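Local coordinates for fusolin (Unidentified entomopoxvirus, PDB 4YN2), which probably acts on chitin as a lytic polysaccharide monooxygenase-like protein, and crystallises in vivo as viral spindles that enhance virulence, at residues I120-N125 / I228-N233; A69-P74 / V218-Y223; E133-P138 / P183-D188; Y147-T152 / L170-T175; Y39-V44 / T52-A57. All blocks are in the same frame, centred on the assembly; numbering follows the deposited sequence.

Contact 1 of 5, residues I120-N125 / I228-N233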
# COMPACT_ATOMS: atom_id res chain seq x y z
N ILE A 120 -2.24 8.45 -7.35
CA ILE A 120 -3.09 9.61 -7.17
C ILE A 120 -2.58 10.78 -8.02
O ILE A 120 -1.49 11.28 -7.75
CB ILE A 120 -3.15 10.02 -5.67
CG1 ILE A 120 -3.62 8.84 -4.79
CG2 ILE A 120 -4.07 11.23 -5.48
CD1 ILE A 120 -3.22 8.98 -3.34
N PRO A 121 -3.36 11.30 -8.98
CA PRO A 121 -2.88 12.46 -9.75
C PRO A 121 -2.98 13.76 -8.95
O PRO A 121 -3.95 13.99 -8.22
CB PRO A 121 -3.82 12.49 -10.95
CG PRO A 121 -5.10 11.95 -10.42
CD PRO A 121 -4.69 10.87 -9.45
N LEU A 122 -1.96 14.61 -9.09
CA LEU A 122 -1.97 15.94 -8.47
C LEU A 122 -2.69 16.91 -9.40
O LEU A 122 -2.47 16.88 -10.61
CB LEU A 122 -0.54 16.45 -8.19
CG LEU A 122 -0.03 16.22 -6.78
CD1 LEU A 122 -0.00 14.76 -6.45
CD2 LEU A 122 1.33 16.82 -6.59
N SER A 123 -3.52 17.79 -8.83
CA SER A 123 -4.20 18.84 -9.60
C SER A 123 -3.19 19.96 -9.88
O SER A 123 -3.11 20.47 -10.99
CB SER A 123 -5.40 19.38 -8.82
OG SER A 123 -6.23 20.17 -9.66
N ASP A 124 -2.40 20.31 -8.85
CA ASP A 124 -1.36 21.33 -8.91
C ASP A 124 -0.10 20.77 -8.20
O ASP A 124 -0.23 20.13 -7.16
CB ASP A 124 -1.89 22.63 -8.27
CG ASP A 124 -0.86 23.49 -7.58
OD1 ASP A 124 0.08 23.94 -8.26
OD2 ASP A 124 -0.96 23.65 -6.35
N ASN A 125 1.10 21.03 -8.75
CA ASN A 125 2.36 20.52 -8.18
C ASN A 125 2.76 21.19 -6.85
O ASN A 125 3.60 20.64 -6.15
CB ASN A 125 3.50 20.65 -9.17
CG ASN A 125 3.41 19.65 -10.30
OD1 ASN A 125 2.58 18.73 -10.29
ND2 ASN A 125 4.33 19.73 -11.24
N ILE A 228 0.34 3.73 -1.96
CA ILE A 228 -0.02 4.91 -2.75
C ILE A 228 1.21 5.56 -3.37
O ILE A 228 2.33 5.44 -2.87
CB ILE A 228 -0.82 5.94 -1.92
CG1 ILE A 228 0.01 6.53 -0.74
CG2 ILE A 228 -2.13 5.34 -1.42
CD1 ILE A 228 -0.56 7.81 -0.15
N ASN A 229 0.99 6.25 -4.49
CA ASN A 229 2.00 7.05 -5.15
C ASN A 229 1.32 8.28 -5.73
O ASN A 229 0.09 8.32 -5.81
CB ASN A 229 2.78 6.27 -6.21
CG ASN A 229 4.18 6.79 -6.46
OD1 ASN A 229 4.57 7.87 -6.01
ND2 ASN A 229 4.97 6.04 -7.22
N PHE A 230 2.10 9.29 -6.08
CA PHE A 230 1.60 10.55 -6.58
C PHE A 230 2.11 10.82 -8.00
O PHE A 230 3.29 10.65 -8.27
CB PHE A 230 2.06 11.66 -5.64
CG PHE A 230 1.59 11.43 -4.22
CD1 PHE A 230 0.37 11.93 -3.80
CD2 PHE A 230 2.29 10.60 -3.37
CE1 PHE A 230 -0.09 11.69 -2.50
CE2 PHE A 230 1.82 10.34 -2.08
CZ PHE A 230 0.64 10.90 -1.65
N ASP A 231 1.20 11.20 -8.89
CA ASP A 231 1.51 11.52 -10.28
C ASP A 231 1.63 13.03 -10.42
O ASP A 231 0.62 13.74 -10.35
CB ASP A 231 0.42 10.97 -11.23
CG ASP A 231 0.91 10.57 -12.61
OD1 ASP A 231 1.99 11.04 -13.02
OD2 ASP A 231 0.17 9.86 -13.32
N TYR A 232 2.86 13.53 -10.51
CA TYR A 232 3.10 14.96 -10.69
C TYR A 232 2.81 15.37 -12.12
O TYR A 232 2.88 14.56 -13.03
CB TYR A 232 4.55 15.32 -10.33
CG TYR A 232 4.72 15.58 -8.86
CD1 TYR A 232 4.74 14.53 -7.95
CD2 TYR A 232 4.73 16.87 -8.36
CE1 TYR A 232 4.83 14.77 -6.58
CE2 TYR A 232 4.82 17.12 -7.00
CZ TYR A 232 4.85 16.06 -6.10
OH TYR A 232 4.99 16.29 -4.76
N ASN A 233 2.48 16.64 -12.32
CA ASN A 233 2.24 17.20 -13.65
C ASN A 233 3.58 17.54 -14.30
O ASN A 233 4.45 18.08 -13.62
CB ASN A 233 1.38 18.45 -13.55
CG ASN A 233 0.04 18.19 -12.91
OD1 ASN A 233 -0.83 17.55 -13.50
ND2 ASN A 233 -0.13 18.61 -11.67
O HOH W 1 -0.73 14.94 -12.34
O HOH W 2 3.79 19.40 -3.83
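L122 pushes a forked tip into the hollow between Y232 and F230. Its CD2 sits over one face of the Y232 ring, 3.7 Å from the ring centroid, in a CH-pi contact displaced toward the rim. The other branch, CD1, lies near the plane of the F230 ring at its edge and reaches F230 CB at 3.8 Å, so a branched leucine can serve two aromatics at once. Upstream, CD1 of I120 fits against I228 CB at 4.1 Å. The backbones pair in parallel here, with I120 N bonded to N229 O and L122 N to D231 O. An amide suits N125 because it both gives and accepts: N125 OD1 receives N233 N in its carbonyl plane at 2.9 Å and N233 ND2 from above that plane, while N125 ND2 donates to N233 O at 2.9 Å. Around this, I120 packs on V130 and L132 of strand 129-138, I228 and F230 rest on I199 of strand 191-200, and I201 touches L122, F230 and Y232.

Contact 2 of 5, residues A69-P74 / V218-Y223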
# COMPACT_ATOMS: atom_id res chain seq x y z
N ALA A 69 -6.55 -8.27 11.69
CA ALA A 69 -6.95 -7.76 12.98
C ALA A 69 -6.05 -8.18 14.09
O ALA A 69 -5.29 -9.13 13.97
CB ALA A 69 -8.35 -8.24 13.29
N ALA A 70 -6.15 -7.46 15.20
CA ALA A 70 -5.43 -7.75 16.43
C ALA A 70 -6.30 -7.33 17.62
O ALA A 70 -6.96 -6.29 17.54
CB ALA A 70 -4.10 -7.01 16.45
N LEU A 71 -6.31 -8.13 18.69
CA LEU A 71 -7.08 -7.84 19.90
C LEU A 71 -6.23 -7.03 20.88
O LEU A 71 -5.17 -7.50 21.30
CB LEU A 71 -7.53 -9.15 20.58
CG LEU A 71 -8.36 -10.10 19.73
CD1 LEU A 71 -8.74 -11.34 20.54
CD2 LEU A 71 -9.60 -9.41 19.20
N ALA A 72 -6.66 -5.81 21.21
CA ALA A 72 -5.94 -4.94 22.14
C ALA A 72 -6.49 -4.99 23.57
O ALA A 72 -5.81 -4.55 24.48
CB ALA A 72 -5.98 -3.51 21.65
N GLY A 73 -7.70 -5.49 23.77
CA GLY A 73 -8.28 -5.53 25.10
C GLY A 73 -8.80 -4.16 25.50
O GLY A 73 -8.93 -3.27 24.66
N PRO A 74 -9.10 -3.96 26.80
CA PRO A 74 -9.71 -2.68 27.23
C PRO A 74 -8.85 -1.43 27.08
O PRO A 74 -9.39 -0.33 27.00
CB PRO A 74 -10.03 -2.92 28.72
CG PRO A 74 -9.95 -4.35 28.94
CD PRO A 74 -9.03 -4.92 27.92
N VAL A 218 -13.21 -5.97 24.44
CA VAL A 218 -12.42 -6.91 23.64
C VAL A 218 -11.34 -6.13 22.85
O VAL A 218 -10.24 -6.62 22.66
CB VAL A 218 -13.33 -7.78 22.71
CG1 VAL A 218 -12.50 -8.63 21.75
CG2 VAL A 218 -14.25 -8.67 23.54
N GLY A 219 -11.67 -4.93 22.41
CA GLY A 219 -10.73 -4.05 21.73
C GLY A 219 -10.18 -4.57 20.42
O GLY A 219 -8.99 -4.37 20.15
N GLU A 220 -11.00 -5.23 19.61
CA GLU A 220 -10.52 -5.68 18.31
C GLU A 220 -10.29 -4.48 17.41
O GLU A 220 -11.10 -3.55 17.38
CB GLU A 220 -11.48 -6.66 17.65
CG GLU A 220 -10.87 -7.30 16.40
CD GLU A 220 -11.31 -8.72 16.06
OE1 GLU A 220 -11.85 -9.42 16.94
OE2 GLU A 220 -11.03 -9.16 14.92
N GLY A 221 -9.16 -4.49 16.73
CA GLY A 221 -8.78 -3.45 15.78
C GLY A 221 -8.39 -4.08 14.47
O GLY A 221 -7.86 -5.19 14.46
N PHE A 222 -8.63 -3.36 13.37
CA PHE A 222 -8.32 -3.81 12.01
C PHE A 222 -7.28 -2.89 11.46
O PHE A 222 -7.43 -1.68 11.55
CB PHE A 222 -9.59 -3.83 11.16
CG PHE A 222 -10.63 -4.73 11.78
CD1 PHE A 222 -11.45 -4.27 12.80
CD2 PHE A 222 -10.69 -6.08 11.45
CE1 PHE A 222 -12.33 -5.13 13.45
CE2 PHE A 222 -11.55 -6.94 12.13
CZ PHE A 222 -12.40 -6.45 13.10
N TYR A 223 -6.19 -3.46 10.93
CA TYR A 223 -5.04 -2.70 10.45
C TYR A 223 -4.70 -3.08 9.03
O TYR A 223 -4.48 -4.27 8.77
CB TYR A 223 -3.82 -2.99 11.33
CG TYR A 223 -4.02 -2.72 12.80
CD1 TYR A 223 -4.75 -3.59 13.60
CD2 TYR A 223 -3.38 -1.66 13.43
CE1 TYR A 223 -4.94 -3.35 14.96
CE2 TYR A 223 -3.51 -1.43 14.79
CZ TYR A 223 -4.28 -2.28 15.56
OH TYR A 223 -4.42 -2.00 16.89
O HOH W 3 -6.22 -3.48 18.15
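A70 and G221 form the hydrogen-bonded pair of this short antiparallel pairing: A70 N gives to G221 O at 2.9 Å, and G221 N returns a bond to A70 O at 3.0 Å. A70 O has a second donor, water 3, which in turn accepts from Y223 OH at 2.6 Å and lies in the plane of that ring at its edge. A72 N reaches G219 O at 2.9 Å and G73 N reaches V218 O at 3.0 Å, both from above the carbonyl planes; G219 O also receives Q213 NE2. Two glycines suit the curl that follows the strand, G73 and G219 both having positive phi. A69 has only its CB, which sits 3.6 Å from F222 CE2. F222 also meets the ring of H1, and its side chain is about 3 Å from the bound zinc ion; a phenylalanine beside an N-terminal histidine brace, here H1 and H142, is as in the copper site of bacterial-type lytic polysaccharide monooxygenases, occupied here by zinc.

Contact 3 of 5, residues E133-P138 / P183-D188. With EDO (1,2-ethanediol), chain D.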
# COMPACT_ATOMS: atom_id res chain seq x y z
N GLU A 133 -10.86 11.22 -0.30
CA GLU A 133 -11.93 10.56 0.43
C GLU A 133 -11.66 9.07 0.49
O GLU A 133 -11.86 8.36 -0.50
CB GLU A 133 -13.28 10.83 -0.17
CG GLU A 133 -14.38 10.43 0.80
CD GLU A 133 -15.76 10.60 0.22
OE1 GLU A 133 -15.95 10.24 -0.96
OE2 GLU A 133 -16.66 11.09 0.94
N LEU A 134 -11.18 8.62 1.63
CA LEU A 134 -10.90 7.21 1.86
C LEU A 134 -12.21 6.45 1.97
O LEU A 134 -13.19 7.00 2.47
CB LEU A 134 -10.05 7.00 3.13
CG LEU A 134 -8.53 7.03 2.92
CD1 LEU A 134 -8.09 8.27 2.23
CD2 LEU A 134 -7.80 6.87 4.24
N GLU A 135 -12.25 5.21 1.48
CA GLU A 135 -13.42 4.34 1.62
C GLU A 135 -13.01 3.06 2.32
O GLU A 135 -12.20 2.31 1.77
CB GLU A 135 -14.04 4.05 0.24
CG GLU A 135 -15.33 3.23 0.27
CD GLU A 135 -15.71 2.62 -1.06
OE1 GLU A 135 -14.84 1.98 -1.70
OE2 GLU A 135 -16.89 2.76 -1.47
N PHE A 136 -13.52 2.81 3.54
CA PHE A 136 -13.31 1.56 4.25
C PHE A 136 -14.56 0.74 4.02
O PHE A 136 -15.69 1.25 4.16
CB PHE A 136 -12.99 1.75 5.74
CG PHE A 136 -12.56 0.48 6.42
CD1 PHE A 136 -13.50 -0.42 6.90
CD2 PHE A 136 -11.21 0.18 6.59
CE1 PHE A 136 -13.10 -1.61 7.52
CE2 PHE A 136 -10.82 -1.01 7.21
CZ PHE A 136 -11.77 -1.89 7.68
N CYS A 137 -14.37 -0.51 3.59
CA CYS A 137 -15.42 -1.45 3.23
C CYS A 137 -15.70 -2.36 4.40
O CYS A 137 -14.94 -3.31 4.60
CB CYS A 137 -15.00 -2.23 1.98
SG CYS A 137 -16.31 -3.26 1.29
N PRO A 138 -16.74 -2.09 5.20
CA PRO A 138 -17.00 -2.94 6.36
C PRO A 138 -17.84 -4.15 5.99
O PRO A 138 -18.83 -4.01 5.30
CB PRO A 138 -17.77 -2.01 7.29
CG PRO A 138 -18.56 -1.14 6.38
CD PRO A 138 -17.76 -1.02 5.10
N PRO A 183 -21.04 5.94 -6.78
CA PRO A 183 -21.01 5.09 -7.99
C PRO A 183 -19.62 4.54 -8.32
O PRO A 183 -18.62 5.22 -8.06
CB PRO A 183 -21.49 6.05 -9.10
CG PRO A 183 -22.27 7.10 -8.38
CD PRO A 183 -21.51 7.30 -7.10
N TYR A 184 -19.55 3.32 -8.86
CA TYR A 184 -18.34 2.62 -9.29
C TYR A 184 -17.45 2.15 -8.13
O TYR A 184 -16.30 1.78 -8.35
CB TYR A 184 -17.51 3.45 -10.28
CG TYR A 184 -18.34 3.94 -11.45
CD1 TYR A 184 -18.92 3.05 -12.33
CD2 TYR A 184 -18.63 5.29 -11.60
CE1 TYR A 184 -19.73 3.49 -13.38
CE2 TYR A 184 -19.46 5.74 -12.63
CZ TYR A 184 -20.00 4.84 -13.53
OH TYR A 184 -20.79 5.25 -14.57
N SER A 185 -18.01 2.07 -6.91
CA SER A 185 -17.28 1.57 -5.76
C SER A 185 -16.96 0.09 -5.93
O SER A 185 -17.83 -0.67 -6.34
CB SER A 185 -18.10 1.77 -4.49
OG SER A 185 -17.47 1.16 -3.38
N ILE A 186 -15.74 -0.32 -5.60
CA ILE A 186 -15.35 -1.73 -5.67
C ILE A 186 -15.64 -2.45 -4.34
O ILE A 186 -15.34 -3.63 -4.22
CB ILE A 186 -13.87 -1.92 -6.12
CG1 ILE A 186 -12.86 -1.29 -5.13
CG2 ILE A 186 -13.68 -1.37 -7.54
CD1 ILE A 186 -11.53 -2.00 -5.14
N CYS A 187 -16.19 -1.73 -3.32
CA CYS A 187 -16.57 -2.33 -2.03
C CYS A 187 -17.79 -3.20 -2.28
O CYS A 187 -18.72 -2.75 -2.94
CB CYS A 187 -16.85 -1.25 -0.99
SG CYS A 187 -17.60 -1.86 0.54
N ASP A 188 -17.81 -4.43 -1.75
CA ASP A 188 -18.94 -5.34 -1.93
C ASP A 188 -20.00 -5.18 -0.81
O ASP A 188 -21.05 -5.82 -0.89
CB ASP A 188 -18.49 -6.82 -2.07
CG ASP A 188 -17.53 -7.36 -1.02
OD1 ASP A 188 -17.39 -6.72 0.04
OD2 ASP A 188 -16.90 -8.41 -1.29
C1 EDO D . -17.01 12.64 4.28
O1 EDO D . -15.89 12.36 3.43
C2 EDO D . -16.61 12.54 5.77
O2 EDO D . -15.27 13.01 5.97
O HOH W 4 -14.05 1.75 -4.18
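C137, on an extended strand, and C187, on an irregular loop, bring their CA atoms to 5.5 Å, where the backbones draw close. No strand pairing joins 133-138 to 183-188, so side chains carry the contact. The disulfide between C137 SG and C187 SG spans the gap at 2.0 Å, its chi3 of 76° giving a right-handed bridge. Two residues upstream in each segment, E135 runs extended from a CG anti to the backbone N (chi1 -176°) and meets S185. Its OE2 accepts S185 OG at 2.6 Å through the syn lone pair, while OE1 accepts a hydrogen bond from water 4, which accepts from I186 N at 3.0 Å. A serine suits this spot because its hydroxyl does double duty: S185 OG also accepts from C187 N at 3.2 Å, an ST turn that shapes the loop before the cystine. Strand 129-138 lies between strands 2-6 and 191-200, and S5 and V192 from these neighbours pack against C187, S5 OG also hydrogen-bonded to E135 OE1.

Contact 4 of 5, residues Y147-T152 / L170-T175. With NAG (2-acetamido-2-deoxy-beta-D-glucopyranose), chain B.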
# COMPACT_ATOMS: atom_id res chain seq x y z
N TYR A 147 -11.27 5.72 13.55
CA TYR A 147 -10.25 5.47 12.54
C TYR A 147 -9.03 6.31 12.76
O TYR A 147 -9.15 7.50 12.99
CB TYR A 147 -10.81 5.80 11.15
CG TYR A 147 -11.74 4.75 10.61
CD1 TYR A 147 -13.09 4.74 10.94
CD2 TYR A 147 -11.27 3.75 9.77
CE1 TYR A 147 -13.95 3.78 10.43
CE2 TYR A 147 -12.12 2.77 9.27
CZ TYR A 147 -13.46 2.78 9.61
OH TYR A 147 -14.30 1.83 9.10
N GLU A 148 -7.85 5.70 12.65
CA GLU A 148 -6.58 6.41 12.63
C GLU A 148 -5.95 6.12 11.30
O GLU A 148 -6.03 4.99 10.83
CB GLU A 148 -5.64 5.99 13.76
CG GLU A 148 -6.14 6.33 15.15
CD GLU A 148 -5.31 5.73 16.26
OE1 GLU A 148 -4.46 4.86 15.96
OE2 GLU A 148 -5.49 6.13 17.43
N VAL A 149 -5.34 7.13 10.69
CA VAL A 149 -4.60 6.96 9.46
C VAL A 149 -3.21 7.48 9.70
O VAL A 149 -3.04 8.59 10.22
CB VAL A 149 -5.23 7.65 8.22
CG1 VAL A 149 -4.49 7.25 6.96
CG2 VAL A 149 -6.71 7.29 8.10
N TYR A 150 -2.21 6.66 9.35
CA TYR A 150 -0.80 7.02 9.42
C TYR A 150 -0.27 7.00 8.04
O TYR A 150 -0.84 6.33 7.18
CB TYR A 150 0.02 6.05 10.29
CG TYR A 150 -0.49 5.86 11.70
CD1 TYR A 150 -1.61 5.07 11.95
CD2 TYR A 150 0.15 6.46 12.78
CE1 TYR A 150 -2.08 4.89 13.25
CE2 TYR A 150 -0.34 6.30 14.08
CZ TYR A 150 -1.46 5.53 14.31
OH TYR A 150 -1.94 5.37 15.58
N ILE A 151 0.83 7.69 7.81
CA ILE A 151 1.53 7.67 6.54
C ILE A 151 2.99 7.45 6.85
O ILE A 151 3.51 7.95 7.85
CB ILE A 151 1.29 8.92 5.65
CG1 ILE A 151 1.88 8.70 4.24
CG2 ILE A 151 1.86 10.21 6.30
CD1 ILE A 151 1.44 9.72 3.20
N THR A 152 3.68 6.74 5.97
CA THR A 152 5.09 6.55 6.13
C THR A 152 5.81 7.89 6.06
O THR A 152 5.37 8.80 5.35
CB THR A 152 5.63 5.59 5.08
OG1 THR A 152 5.02 5.89 3.82
CG2 THR A 152 5.41 4.13 5.45
N LEU A 170 1.18 9.95 12.37
CA LEU A 170 -0.28 10.01 12.45
C LEU A 170 -0.77 11.25 11.71
O LEU A 170 -0.28 12.34 11.99
CB LEU A 170 -0.75 10.04 13.91
CG LEU A 170 -2.27 10.13 14.16
CD1 LEU A 170 -2.96 8.83 13.86
CD2 LEU A 170 -2.53 10.48 15.59
N ILE A 171 -1.70 11.10 10.74
CA ILE A 171 -2.25 12.25 10.00
C ILE A 171 -3.77 12.38 10.21
O ILE A 171 -4.33 13.40 9.80
CB ILE A 171 -1.91 12.17 8.49
CG1 ILE A 171 -2.47 10.90 7.81
CG2 ILE A 171 -0.39 12.27 8.31
CD1 ILE A 171 -2.45 10.92 6.29
N TYR A 172 -4.44 11.39 10.82
CA TYR A 172 -5.89 11.46 10.98
C TYR A 172 -6.36 10.61 12.13
O TYR A 172 -5.86 9.51 12.34
CB TYR A 172 -6.56 10.99 9.70
CG TYR A 172 -8.05 11.21 9.63
CD1 TYR A 172 -8.57 12.44 9.23
CD2 TYR A 172 -8.94 10.17 9.88
CE1 TYR A 172 -9.95 12.63 9.10
CE2 TYR A 172 -10.32 10.36 9.80
CZ TYR A 172 -10.82 11.58 9.37
OH TYR A 172 -12.18 11.74 9.24
N ASN A 173 -7.29 11.14 12.90
CA ASN A 173 -7.89 10.45 14.01
C ASN A 173 -9.32 10.97 14.20
O ASN A 173 -9.51 12.12 14.59
CB ASN A 173 -7.06 10.63 15.26
CG ASN A 173 -7.51 9.75 16.38
OD1 ASN A 173 -8.38 8.89 16.21
ND2 ASN A 173 -6.95 9.96 17.55
N ASP A 174 -10.32 10.13 13.89
CA ASP A 174 -11.71 10.59 13.94
C ASP A 174 -12.70 9.44 13.95
O ASP A 174 -12.35 8.33 13.58
CB ASP A 174 -11.98 11.45 12.68
CG ASP A 174 -13.16 12.42 12.78
OD1 ASP A 174 -13.55 12.76 13.90
OD2 ASP A 174 -13.63 12.88 11.71
N THR A 175 -13.95 9.74 14.36
CA THR A 175 -15.10 8.85 14.17
C THR A 175 -15.59 9.20 12.79
O THR A 175 -15.57 10.37 12.42
CB THR A 175 -16.16 9.02 15.24
OG1 THR A 175 -16.48 10.40 15.36
CG2 THR A 175 -15.74 8.44 16.56
C1 NAG B . -7.31 9.20 18.71
C2 NAG B . -6.12 9.01 19.65
C3 NAG B . -6.60 8.22 20.86
C4 NAG B . -7.81 8.89 21.50
C5 NAG B . -8.90 9.15 20.46
C6 NAG B . -10.08 9.92 21.01
C7 NAG B . -3.76 8.75 18.97
C8 NAG B . -2.81 7.94 18.15
N2 NAG B . -5.03 8.32 18.98
O3 NAG B . -5.52 8.20 21.79
O4 NAG B . -8.36 8.05 22.51
O5 NAG B . -8.34 9.91 19.38
O6 NAG B . -9.70 11.11 21.68
O7 NAG B . -3.40 9.73 19.61
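E148 lies beside N173 and points the same way, the carboxylate turned almost square to the amide. Starting from its CB, which touches L170 CD1 at 3.9 Å, the chain passes to CG, 3.6 Å from N173 OD1, and then runs extended to CD. OE2 accepts N2 of the N-acetylglucosamine at 2.7 Å, nearly straight at 170°; OE1 is met from above the carboxylate plane by Y150 OH at 2.6 Å and also forms a salt bridge with R211, which probably favours the charged form of the acid. The sugar is bonded to N173 ND2, and N173, D174 and T175 spell the N-glycosylation sequon. The strands are antiparallel and interrupted by a classic beta bulge: I171 N and Y172 N both donate to V149 O, the first at 2.9 Å. The bulge shifts the register so that L170 faces Y150. There L170 CD1 rests over the Y150 ring face 3.8 Å from its centroid and L170 CD2 meets the acetyl methyl C8 of the sugar at 3.6 Å.

Contact 5 of 5, residues Y39-V44 / T52-A57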
# COMPACT_ATOMS: atom_id res chain seq x y z
N TYR A 39 5.97 -16.84 0.11
CA TYR A 39 6.70 -16.63 1.36
C TYR A 39 6.08 -17.47 2.51
O TYR A 39 6.80 -18.19 3.21
CB TYR A 39 6.64 -15.14 1.73
CG TYR A 39 7.35 -14.79 3.01
CD1 TYR A 39 8.68 -14.39 3.00
CD2 TYR A 39 6.67 -14.78 4.22
CE1 TYR A 39 9.33 -14.02 4.17
CE2 TYR A 39 7.32 -14.42 5.40
CZ TYR A 39 8.65 -14.04 5.37
OH TYR A 39 9.27 -13.67 6.53
N VAL A 40 4.77 -17.35 2.71
CA VAL A 40 4.06 -18.10 3.77
C VAL A 40 4.04 -19.60 3.41
O VAL A 40 4.24 -20.44 4.29
CB VAL A 40 2.64 -17.54 4.01
CG1 VAL A 40 1.84 -18.44 4.96
CG2 VAL A 40 2.71 -16.12 4.57
N TYR A 41 3.78 -19.93 2.14
CA TYR A 41 3.78 -21.33 1.66
C TYR A 41 5.12 -22.01 1.99
O TYR A 41 5.14 -23.04 2.67
CB TYR A 41 3.54 -21.34 0.14
CG TYR A 41 3.37 -22.71 -0.50
CD1 TYR A 41 4.47 -23.50 -0.79
CD2 TYR A 41 2.13 -23.13 -0.95
CE1 TYR A 41 4.34 -24.71 -1.47
CE2 TYR A 41 1.98 -24.33 -1.64
CZ TYR A 41 3.09 -25.11 -1.92
OH TYR A 41 2.91 -26.31 -2.58
N ASP A 42 6.23 -21.40 1.56
CA ASP A 42 7.58 -21.93 1.79
C ASP A 42 7.96 -21.91 3.27
O ASP A 42 8.60 -22.85 3.73
CB ASP A 42 8.63 -21.17 0.96
CG ASP A 42 8.48 -21.34 -0.54
OD1 ASP A 42 7.79 -22.28 -0.96
OD2 ASP A 42 9.02 -20.50 -1.29
N LYS A 43 7.53 -20.89 4.03
CA LYS A 43 7.81 -20.80 5.47
C LYS A 43 7.19 -22.00 6.20
O LYS A 43 7.87 -22.66 7.00
CB LYS A 43 7.26 -19.48 6.03
CG LYS A 43 7.41 -19.27 7.52
CD LYS A 43 6.96 -17.85 7.87
CE LYS A 43 6.84 -17.65 9.35
NZ LYS A 43 6.26 -16.32 9.67
N VAL A 44 5.91 -22.27 5.91
CA VAL A 44 5.17 -23.36 6.55
C VAL A 44 5.64 -24.73 6.02
O VAL A 44 5.77 -25.66 6.81
CB VAL A 44 3.65 -23.15 6.40
CG1 VAL A 44 2.86 -24.38 6.88
CG2 VAL A 44 3.21 -21.91 7.17
N THR A 52 -0.10 -29.73 2.36
CA THR A 52 -1.48 -29.33 2.66
C THR A 52 -1.50 -28.14 3.63
O THR A 52 -2.29 -27.22 3.44
CB THR A 52 -2.29 -30.51 3.20
OG1 THR A 52 -2.48 -31.45 2.14
CG2 THR A 52 -3.66 -30.10 3.74
N ASP A 53 -0.63 -28.16 4.66
CA ASP A 53 -0.53 -27.06 5.63
C ASP A 53 0.03 -25.81 4.97
O ASP A 53 -0.45 -24.71 5.26
CB ASP A 53 0.37 -27.45 6.81
CG ASP A 53 -0.17 -28.59 7.67
OD1 ASP A 53 -1.38 -28.90 7.56
OD2 ASP A 53 0.62 -29.16 8.45
N ALA A 54 1.02 -25.97 4.08
CA ALA A 54 1.63 -24.86 3.34
C ALA A 54 0.58 -24.16 2.47
O ALA A 54 0.47 -22.94 2.53
CB ALA A 54 2.79 -25.36 2.49
N ILE A 55 -0.23 -24.95 1.73
CA ILE A 55 -1.31 -24.42 0.89
C ILE A 55 -2.34 -23.69 1.75
O ILE A 55 -2.73 -22.58 1.43
CB ILE A 55 -2.01 -25.53 0.07
CG1 ILE A 55 -1.06 -26.21 -0.93
CG2 ILE A 55 -3.24 -24.97 -0.66
CD1 ILE A 55 -1.58 -27.63 -1.42
N SER A 56 -2.81 -24.34 2.83
CA SER A 56 -3.84 -23.77 3.69
C SER A 56 -3.39 -22.47 4.36
O SER A 56 -4.19 -21.54 4.47
CB SER A 56 -4.27 -24.77 4.76
OG SER A 56 -4.87 -25.90 4.15
N ALA A 57 -2.13 -22.42 4.84
CA ALA A 57 -1.59 -21.21 5.47
C ALA A 57 -1.50 -20.05 4.48
O ALA A 57 -1.90 -18.93 4.80
CB ALA A 57 -0.23 -21.48 6.06
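Next to A54 and A57, which face Y41 and V44 across the contact, T52 O is gripped from opposite faces of its carbonyl plane by S56 N and by S56 OG, both at 3.0 Å. This is the outer side of a hairpin of helices 31-48 and 51-63: segments 39-44 and 52-57 run nearly antiparallel, at 150°, with axes 7.8 Å apart. Such closeness suits small residues at the crossing. A54 sets its lone methyl CB over the centre of the Y41 ring, 4.0 Å from the centroid and almost on the ring normal. The two methyls of V44 part, CG1 toward D53 O and CG2 reaching A57 CB at 3.6 Å. V40, one turn earlier, closes on the same methyl with its CG1, so A57 fits between two valines whose beta-branches suit a tight groove. W99 covers V44 and D53 from a loop. Y41 has its ring anti to the backbone N (chi1 -174°), which swings it alongside I55, where Y41 CE2 touches I55 CG1 at 3.6 Å.

In the fold
Contacts 1 and 2 lie at the two ends of strand 220-231, their centres about 34 Å apart on opposite sides of the chain's centre. Contact 4 belongs to the same mixed sheet, and contact 3 ties a strand of the four-stranded sheet packed against it to a loop between two others. Contacts 3 and 4 touch, F136 CD1 meeting Y147 OH at 3.2 Å and L134 lying against V149. The zinc ion lies at contact 2 and about 12 Å from the side chain of C137 in contact 3. Contact 4 carries the glycan, which comes about 10 Å from the Y223 side chain of contact 2. Contact 5 stands apart, its centre about 26 Å from that of contact 2 and about 38 Å from that of contact 1.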